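Local coordinates for protein D-aminoacid aminotransferase-like PLP-dependent enzyme (Haemophilus somnus, PDB 3CEB) that is a pyridoxal-phosphate-dependent enzyme of aminotransferase class IV, putatively a 4-amino-4-deoxychorismate lyase, at residues K48-H53 / I64-D69; N138-Q143 / W147-K152. All coordinates share one frame; numbering follows the deposited sequence.

Contact 1: K48-H53 / I64-D69; sequences KIIAKH and IRCRID
Ile50 of helix 46-51 meets Cys66 and Ile68 of strand 63-70 through a single methyl group, a compact example of a helix packing on a sheet by the ends of its aliphatic side chains. Its CD1 lies 4.2 Å from Cys66 CB and 4.3 Å from Ile68 CD1, bridging two residues that project from the same side of the strand. The bend in the isoleucine serves this reach: chi2 of -55° folds CD1 over toward the sheet, although the bond from CA to CB of Ile50 is not itself aimed at the strand. Ile49 adds the third apolar touch, methyl against methyl, with its CG2 branch 4.4 Å from Ile68 CD1. The Ile68 methyl is therefore shared by two successive helix residues. At 4.2 to 4.4 Å these are loose van der Waals contacts between buried side chains, and the cross-segment interaction is wholly apolar.

The polar side chains His53, Arg67 and Asp69 bond within their own segments. His53 ND1 donates to Ile49 O at 2.7 Å; the carbonyl oxygen lies in the imidazole plane, which fixes the turn of the ring. On the strand, Arg67, whose CB is directed away from the helix, grips Asp69 side-on in a salt bridge, NE to OD1 at 2.6 Å and NH2 to OD2 at 3.2 Å, and makes a cation-pi contact with Phe8.

Around the helix-strand interface, Phe57 adjoins Ile50, Leu56 adjoins Cys66, and Tyr75 of strand 75-82 touches both Ile49 and Ile68. Strand 63-70 is hydrogen-bonded between strands 7-14 and 75-82, so helix 46-51 rests on an inner strand of this four-stranded antiparallel sheet.

Contact 2: N138-Q143 / W147-K152; sequences NLIFRQ and WITPDK
Phe141 and Ile148 form the hydrogen-bonded pair of this antiparallel hairpin, each satisfying the other's backbone. Phe141 N donates to Ile148 O at 2.8 Å, and Ile148 N returns a bond to Phe141 O at 2.9 Å. Both carbonyl oxygens also receive a CA-H contact: Ile148 O from Ile140 CA, Phe141 O from Trp147 CA.

Further along, a side chain takes over as donor. Pro150 has no backbone N-H to give; the hydroxyl of Thr149 instead donates from OG1 to Leu139 O at 2.6 Å. The hydroxyl reaches the other strand because chi1 of -166° turns OG1 opposite the Thr149 N, while Pro150 CD sits 3.3 Å from the same Leu139 O.

On the face bearing Arg142 and Trp147, the indole is sandwiched by CH-pi contacts. Ile140 CD1 lies over one side of its six-membered ring, 3.9 Å from the centroid, and Arg142 CB over the other at 3.8 Å. The guanidinium stands almost perpendicular to the indole, and Arg142 NE forms a salt bridge with Glu184 OE1. Gln143 NE2 bonds to Gln181 OE1, and Asn138 ND2 to Leu155 O.

Strands 170-172 and 185-188 flank the pair, making a beta hairpin the centre of a four-stranded mixed sheet in this class IV aminotransferase fold.

How the contacts relate
The two contacts illustrate how one fold buries chain by different chemistry. Both are largely internal, but contact 1 lays a helix on a sheet and contact 2 joins neighbouring strands within one. Accordingly contact 1 rests on a few methyl contacts and buries 152 Å², whereas contact 2 combines backbone bonds with side-chain packing and buries 487 Å². Contact 2 also reaches toward the surface, where Arg142, Gln143 and Trp147 are partly exposed; the four touching residues of contact 1 are all buried. They share no strand or helix: their centres lie about 29 Å apart, on opposite sides of the chain's centre, and contact 1 lies against one four-stranded sheet, contact 2 within another.

Contact 1: K48-H53 / I64-D69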
ATOM      1  N   LYS A  48      -7.165 -18.492  -1.852  1.00 32.71           N
ATOM      2  CA  LYS A  48      -7.683 -19.504  -2.797  1.00 32.76           C
ATOM      3  C   LYS A  48      -7.754 -18.994  -4.249  1.00 32.09           C
ATOM      4  O   LYS A  48      -7.480 -19.741  -5.170  1.00 31.87           O
ATOM      5  CB  LYS A  48      -9.042 -20.004  -2.396  1.00 33.03           C
ATOM      6  CG  LYS A  48      -9.050 -20.820  -1.134  1.00 37.17           C
ATOM      7  CD  LYS A  48     -10.332 -21.689  -0.993  1.00 39.45           C
ATOM      8  CE  LYS A  48     -10.418 -22.348   0.401  1.00 40.37           C
ATOM      9  NZ  LYS A  48     -11.599 -23.237   0.473  1.00 40.36           N
ATOM     10  N   ILE A  49      -8.098 -17.721  -4.422  1.00 31.10           N
ATOM     11  CA  ILE A  49      -8.206 -17.120  -5.731  1.00 31.02           C
ATOM     12  C   ILE A  49      -6.862 -17.153  -6.432  1.00 31.26           C
ATOM     13  O   ILE A  49      -6.750 -17.479  -7.601  1.00 31.59           O
ATOM     14  CB  ILE A  49      -8.703 -15.655  -5.658  1.00 30.50           C
ATOM     15  CG1 ILE A  49     -10.169 -15.649  -5.259  1.00 30.90           C
ATOM     16  CG2 ILE A  49      -8.579 -14.976  -7.055  1.00 30.32           C
ATOM     17  CD1 ILE A  49     -10.753 -14.255  -4.954  1.00 31.62           C
ATOM     18  N   ILE A  50      -5.830 -16.838  -5.675  1.00 31.61           N
ATOM     19  CA  ILE A  50      -4.486 -16.759  -6.222  1.00 31.75           C
ATOM     20  C   ILE A  50      -3.950 -18.157  -6.505  1.00 30.42           C
ATOM     21  O   ILE A  50      -3.514 -18.468  -7.608  1.00 29.90           O
ATOM     22  CB  ILE A  50      -3.540 -16.064  -5.211  1.00 32.45           C
ATOM     23  CG1 ILE A  50      -3.973 -14.604  -5.026  1.00 33.96           C
ATOM     24  CG2 ILE A  50      -2.081 -16.155  -5.648  1.00 30.88           C
ATOM     25  CD1 ILE A  50      -4.038 -13.864  -6.304  1.00 35.11           C
ATOM     26  N   ALA A  51      -3.991 -18.975  -5.465  1.00 29.12           N
ATOM     27  CA  ALA A  51      -3.451 -20.337  -5.515  1.00 27.94           C
ATOM     28  C   ALA A  51      -3.935 -21.052  -6.742  1.00 27.54           C
ATOM     29  O   ALA A  51      -3.158 -21.788  -7.368  1.00 27.32           O
ATOM     30  CB  ALA A  51      -3.805 -21.156  -4.247  1.00 26.08           C
ATOM     31  N   LYS A  52      -5.216 -20.858  -7.092  1.00 27.55           N
ATOM     32  CA  LYS A  52      -5.780 -21.639  -8.212  1.00 27.40           C
ATOM     33  C   LYS A  52      -5.307 -21.128  -9.585  1.00 27.52           C
ATOM     34  O   LYS A  52      -5.534 -21.783 -10.599  1.00 27.49           O
ATOM     35  CB  LYS A  52      -7.295 -21.847  -8.122  1.00 27.24           C
ATOM     36  CG  LYS A  52      -8.211 -20.663  -8.247  1.00 28.41           C
ATOM     37  CD  LYS A  52      -9.627 -21.176  -7.906  1.00 28.07           C
ATOM     38  CE  LYS A  52     -10.680 -20.051  -7.794  1.00 27.73           C
ATOM     39  NZ  LYS A  52     -12.026 -20.652  -7.513  1.00 25.11           N
ATOM     40  N   HIS A  53      -4.583 -20.005  -9.610  1.00 26.79           N
ATOM     41  CA  HIS A  53      -3.896 -19.604 -10.849  1.00 26.20           C
ATOM     42  C   HIS A  53      -2.507 -20.195 -10.750  1.00 25.33           C
ATOM     43  O   HIS A  53      -1.529 -19.537 -10.459  1.00 24.06           O
ATOM     44  CB  HIS A  53      -3.934 -18.085 -11.030  1.00 27.02           C
ATOM     45  CG  HIS A  53      -5.320 -17.567 -11.298  1.00 28.86           C
ATOM     46  ND1 HIS A  53      -6.265 -17.439 -10.300  1.00 29.22           N
ATOM     47  CD2 HIS A  53      -5.933 -17.187 -12.450  1.00 30.99           C
ATOM     48  CE1 HIS A  53      -7.403 -17.013 -10.825  1.00 31.82           C
ATOM     49  NE2 HIS A  53      -7.231 -16.855 -12.128  1.00 32.69           N
ATOM     50  N   ILE A  64       5.652 -10.842  -9.831  1.00 29.60           N
ATOM     51  CA  ILE A  64       4.356 -10.689 -10.465  1.00 29.48           C
ATOM     52  C   ILE A  64       3.489  -9.825  -9.577  1.00 30.08           C
ATOM     53  O   ILE A  64       3.503  -9.968  -8.357  1.00 31.01           O
ATOM     54  CB  ILE A  64       3.648 -12.072 -10.706  1.00 29.20           C
ATOM     55  CG1 ILE A  64       4.543 -13.003 -11.572  1.00 28.87           C
ATOM     56  CG2 ILE A  64       2.301 -11.871 -11.384  1.00 25.72           C
ATOM     57  CD1 ILE A  64       3.940 -14.465 -11.809  1.00 24.85           C
ATOM     58  N   ARG A  65       2.745  -8.926 -10.193  1.00 30.15           N
ATOM     59  CA  ARG A  65       1.832  -8.077  -9.477  1.00 30.48           C
ATOM     60  C   ARG A  65       0.424  -8.553  -9.771  1.00 31.00           C
ATOM     61  O   ARG A  65       0.000  -8.626 -10.911  1.00 30.50           O
ATOM     62  CB  ARG A  65       1.997  -6.651  -9.941  1.00 31.10           C
ATOM     63  CG  ARG A  65       0.964  -5.677  -9.389  1.00 32.64           C
ATOM     64  CD  ARG A  65       1.409  -4.223  -9.561  1.00 34.64           C
ATOM     65  NE  ARG A  65       1.507  -3.880 -10.964  1.00 35.56           N
ATOM     66  CZ  ARG A  65       0.465  -3.476 -11.681  1.00 40.22           C
ATOM     67  NH1 ARG A  65      -0.696  -3.322 -11.078  1.00 42.39           N
ATOM     68  NH2 ARG A  65       0.572  -3.197 -12.987  1.00 42.05           N
ATOM     69  N   CYS A  66      -0.273  -8.958  -8.725  1.00 31.99           N
ATOM     70  CA  CYS A  66      -1.668  -9.377  -8.851  1.00 33.38           C
ATOM     71  C   CYS A  66      -2.560  -8.362  -8.192  1.00 32.92           C
ATOM     72  O   CYS A  66      -2.395  -8.043  -7.021  1.00 32.89           O
ATOM     73  CB  CYS A  66      -1.938 -10.711  -8.164  1.00 33.70           C
ATOM     74  SG  CYS A  66      -1.031 -12.100  -8.811  1.00 38.38           S
ATOM     75  N   ARG A  67      -3.501  -7.864  -8.964  1.00 32.17           N
ATOM     76  CA  ARG A  67      -4.433  -6.905  -8.478  1.00 31.53           C
ATOM     77  C   ARG A  67      -5.817  -7.515  -8.455  1.00 31.31           C
ATOM     78  O   ARG A  67      -6.288  -8.064  -9.477  1.00 30.14           O
ATOM     79  CB  ARG A  67      -4.431  -5.731  -9.422  1.00 31.58           C
ATOM     80  CG  ARG A  67      -5.221  -4.563  -8.909  1.00 33.94           C
ATOM     81  CD  ARG A  67      -5.262  -3.465  -9.969  1.00 34.34           C
ATOM     82  NE  ARG A  67      -6.364  -2.542  -9.725  1.00 33.55           N
ATOM     83  CZ  ARG A  67      -6.193  -1.249  -9.525  1.00 35.24           C
ATOM     84  NH1 ARG A  67      -4.973  -0.735  -9.562  1.00 38.35           N
ATOM     85  NH2 ARG A  67      -7.227  -0.457  -9.340  1.00 34.71           N
ATOM     86  N   ILE A  68      -6.469  -7.436  -7.292  1.00 30.46           N
ATOM     87  CA  ILE A  68      -7.822  -7.882  -7.185  1.00 30.12           C
ATOM     88  C   ILE A  68      -8.711  -6.687  -6.892  1.00 30.86           C
ATOM     89  O   ILE A  68      -8.651  -6.130  -5.805  1.00 31.26           O
ATOM     90  CB  ILE A  68      -8.022  -8.921  -6.085  1.00 30.27           C
ATOM     91  CG1 ILE A  68      -7.165 -10.171  -6.350  1.00 29.85           C
ATOM     92  CG2 ILE A  68      -9.522  -9.305  -6.025  1.00 28.33           C
ATOM     93  CD1 ILE A  68      -7.193 -11.232  -5.206  1.00 25.79           C
ATOM     94  N   ASP A  69      -9.512  -6.277  -7.877  1.00 30.39           N
ATOM     95  CA  ASP A  69     -10.478  -5.234  -7.646  1.00 30.39           C
ATOM     96  C   ASP A  69     -11.764  -5.924  -7.181  1.00 30.86           C
ATOM     97  O   ASP A  69     -12.131  -6.967  -7.715  1.00 31.70           O
ATOM     98  CB  ASP A  69     -10.754  -4.444  -8.915  1.00 31.05           C
ATOM     99  CG  ASP A  69      -9.624  -3.505  -9.300  1.00 32.22           C
ATOM    100  OD1 ASP A  69      -8.572  -3.955  -9.808  1.00 35.10           O
ATOM    101  OD2 ASP A  69      -9.823  -2.279  -9.135  1.00 34.78           O
TER

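Contact 2: N138-Q143 / W147-K152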
ATOM      1  N   ASN A 138       3.236   3.529   1.848  1.00 31.27           N
ATOM      2  CA  ASN A 138       3.569   4.197   3.070  1.00 31.24           C
ATOM      3  C   ASN A 138       5.048   4.655   3.030  1.00 30.87           C
ATOM      4  O   ASN A 138       5.805   4.317   2.123  1.00 30.00           O
ATOM      5  CB  ASN A 138       3.312   3.289   4.286  1.00 30.83           C
ATOM      6  CG  ASN A 138       1.855   2.900   4.434  1.00 32.22           C
ATOM      7  OD1 ASN A 138       1.511   1.713   4.363  1.00 32.91           O
ATOM      8  ND2 ASN A 138       0.983   3.891   4.627  1.00 31.51           N
ATOM      9  N   LEU A 139       5.466   5.384   4.065  1.00 31.27           N
ATOM     10  CA  LEU A 139       6.838   5.869   4.135  1.00 30.94           C
ATOM     11  C   LEU A 139       7.554   5.457   5.422  1.00 30.28           C
ATOM     12  O   LEU A 139       6.936   5.271   6.472  1.00 29.89           O
ATOM     13  CB  LEU A 139       6.871   7.392   3.938  1.00 31.20           C
ATOM     14  CG  LEU A 139       6.425   7.957   2.591  1.00 30.76           C
ATOM     15  CD1 LEU A 139       6.190   9.430   2.749  1.00 29.90           C
ATOM     16  CD2 LEU A 139       7.371   7.658   1.412  1.00 30.50           C
ATOM     17  N   ILE A 140       8.873   5.279   5.283  1.00 29.82           N
ATOM     18  CA  ILE A 140       9.757   4.929   6.387  1.00 29.26           C
ATOM     19  C   ILE A 140      10.958   5.865   6.360  1.00 29.68           C
ATOM     20  O   ILE A 140      11.404   6.308   5.309  1.00 29.96           O
ATOM     21  CB  ILE A 140      10.195   3.429   6.379  1.00 28.72           C
ATOM     22  CG1 ILE A 140      11.021   3.064   5.142  1.00 28.84           C
ATOM     23  CG2 ILE A 140       8.988   2.522   6.445  1.00 27.39           C
ATOM     24  CD1 ILE A 140      11.632   1.638   5.199  1.00 24.33           C
ATOM     25  N   PHE A 141      11.459   6.165   7.539  1.00 29.58           N
ATOM     26  CA  PHE A 141      12.490   7.162   7.718  1.00 29.73           C
ATOM     27  C   PHE A 141      13.575   6.607   8.596  1.00 30.65           C
ATOM     28  O   PHE A 141      13.306   6.020   9.620  1.00 30.68           O
ATOM     29  CB  PHE A 141      11.856   8.385   8.370  1.00 29.41           C
ATOM     30  CG  PHE A 141      10.751   8.998   7.541  1.00 28.38           C
ATOM     31  CD1 PHE A 141       9.448   8.570   7.667  1.00 28.92           C
ATOM     32  CD2 PHE A 141      11.028   9.987   6.600  1.00 28.46           C
ATOM     33  CE1 PHE A 141       8.434   9.113   6.859  1.00 29.06           C
ATOM     34  CE2 PHE A 141      10.029  10.550   5.807  1.00 25.86           C
ATOM     35  CZ  PHE A 141       8.730  10.100   5.924  1.00 26.78           C
ATOM     36  N   ARG A 142      14.819   6.777   8.197  1.00 32.03           N
ATOM     37  CA  ARG A 142      15.899   6.160   8.948  1.00 33.34           C
ATOM     38  C   ARG A 142      16.411   7.064  10.041  1.00 33.45           C
ATOM     39  O   ARG A 142      16.646   8.215   9.835  1.00 32.77           O
ATOM     40  CB  ARG A 142      17.032   5.714   8.018  1.00 33.69           C
ATOM     41  CG  ARG A 142      18.009   4.761   8.685  1.00 36.48           C
ATOM     42  CD  ARG A 142      19.006   4.141   7.683  1.00 41.37           C
ATOM     43  NE  ARG A 142      19.828   5.136   6.966  1.00 45.28           N
ATOM     44  CZ  ARG A 142      20.839   5.831   7.504  1.00 49.26           C
ATOM     45  NH1 ARG A 142      21.161   5.678   8.798  1.00 51.44           N
ATOM     46  NH2 ARG A 142      21.521   6.703   6.755  1.00 49.63           N
ATOM     47  N   GLN A 143      16.552   6.507  11.225  1.00 34.72           N
ATOM     48  CA  GLN A 143      17.117   7.231  12.345  1.00 35.97           C
ATOM     49  C   GLN A 143      17.975   6.286  13.130  1.00 37.15           C
ATOM     50  O   GLN A 143      17.533   5.228  13.576  1.00 37.24           O
ATOM     51  CB  GLN A 143      16.036   7.790  13.241  1.00 36.06           C
ATOM     52  CG  GLN A 143      16.556   8.780  14.211  1.00 37.06           C
ATOM     53  CD  GLN A 143      15.456   9.450  14.957  1.00 38.85           C
ATOM     54  OE1 GLN A 143      14.761   8.797  15.723  1.00 42.30           O
ATOM     55  NE2 GLN A 143      15.264  10.755  14.731  1.00 38.72           N
ATOM     56  N   TRP A 147      14.218   2.094  11.461  1.00 33.69           N
ATOM     57  CA  TRP A 147      13.284   2.669  10.527  1.00 33.15           C
ATOM     58  C   TRP A 147      11.973   2.988  11.227  1.00 32.13           C
ATOM     59  O   TRP A 147      11.336   2.124  11.806  1.00 31.57           O
ATOM     60  CB  TRP A 147      12.992   1.716   9.373  1.00 33.56           C
ATOM     61  CG  TRP A 147      14.111   1.508   8.407  1.00 34.39           C
ATOM     62  CD1 TRP A 147      14.946   0.441   8.356  1.00 36.08           C
ATOM     63  CD2 TRP A 147      14.491   2.361   7.336  1.00 34.49           C
ATOM     64  NE1 TRP A 147      15.832   0.580   7.330  1.00 36.44           N
ATOM     65  CE2 TRP A 147      15.569   1.748   6.678  1.00 35.81           C
ATOM     66  CE3 TRP A 147      14.020   3.571   6.856  1.00 35.24           C
ATOM     67  CZ2 TRP A 147      16.199   2.317   5.588  1.00 34.74           C
ATOM     68  CZ3 TRP A 147      14.634   4.132   5.770  1.00 35.76           C
ATOM     69  CH2 TRP A 147      15.725   3.507   5.145  1.00 34.98           C
ATOM     70  N   ILE A 148      11.589   4.253  11.146  1.00 31.39           N
ATOM     71  CA  ILE A 148      10.389   4.782  11.779  1.00 30.46           C
ATOM     72  C   ILE A 148       9.344   5.078  10.714  1.00 30.34           C
ATOM     73  O   ILE A 148       9.649   5.630   9.662  1.00 30.37           O
ATOM     74  CB  ILE A 148      10.696   6.096  12.568  1.00 30.11           C
ATOM     75  CG1 ILE A 148      11.576   5.841  13.787  1.00 29.55           C
ATOM     76  CG2 ILE A 148       9.401   6.755  13.080  1.00 30.57           C
ATOM     77  CD1 ILE A 148      12.797   5.130  13.493  1.00 29.10           C
ATOM     78  N   THR A 149       8.101   4.703  10.980  1.00 30.34           N
ATOM     79  CA  THR A 149       7.004   5.021  10.068  1.00 29.65           C
ATOM     80  C   THR A 149       5.951   5.805  10.840  1.00 29.76           C
ATOM     81  O   THR A 149       5.814   5.595  12.042  1.00 29.39           O
ATOM     82  CB  THR A 149       6.414   3.719   9.449  1.00 29.84           C
ATOM     83  OG1 THR A 149       5.585   4.044   8.341  1.00 27.50           O
ATOM     84  CG2 THR A 149       5.628   2.878  10.481  1.00 27.83           C
ATOM     85  N   PRO A 150       5.187   6.685  10.158  1.00 30.34           N
ATOM     86  CA  PRO A 150       4.146   7.502  10.791  1.00 31.34           C
ATOM     87  C   PRO A 150       3.052   6.693  11.448  1.00 32.32           C
ATOM     88  O   PRO A 150       2.500   5.784  10.813  1.00 32.16           O
ATOM     89  CB  PRO A 150       3.558   8.261   9.607  1.00 31.28           C
ATOM     90  CG  PRO A 150       4.635   8.284   8.626  1.00 30.94           C
ATOM     91  CD  PRO A 150       5.388   7.062   8.752  1.00 29.56           C
ATOM     92  N   ASP A 151       2.737   6.995  12.702  1.00 33.49           N
ATOM     93  CA  ASP A 151       1.669   6.241  13.371  1.00 35.27           C
ATOM     94  C   ASP A 151       0.305   6.559  12.770  1.00 35.56           C
ATOM     95  O   ASP A 151      -0.586   5.756  12.931  1.00 36.14           O
ATOM     96  CB  ASP A 151       1.654   6.337  14.933  1.00 35.97           C
ATOM     97  CG  ASP A 151       1.321   7.718  15.441  1.00 39.12           C
ATOM     98  OD1 ASP A 151       1.331   8.652  14.601  1.00 45.88           O
ATOM     99  OD2 ASP A 151       1.075   7.884  16.663  1.00 42.04           O
ATOM    100  N   LYS A 152       0.158   7.680  12.046  1.00 35.84           N
ATOM    101  CA  LYS A 152      -1.139   8.022  11.350  1.00 35.73           C
ATOM    102  C   LYS A 152      -1.068   8.160   9.852  1.00 34.20           C
ATOM    103  O   LYS A 152      -1.155   9.253   9.330  1.00 33.87           O
ATOM    104  CB  LYS A 152      -1.697   9.352  11.821  1.00 36.33           C
ATOM    105  CG  LYS A 152      -2.900   9.203  12.706  1.00 40.34           C
ATOM    106  CD  LYS A 152      -2.765   7.962  13.631  1.00 42.69           C
ATOM    107  CE  LYS A 152      -4.012   7.779  14.511  1.00 43.61           C
ATOM    108  NZ  LYS A 152      -3.978   6.471  15.216  1.00 43.88           N
TER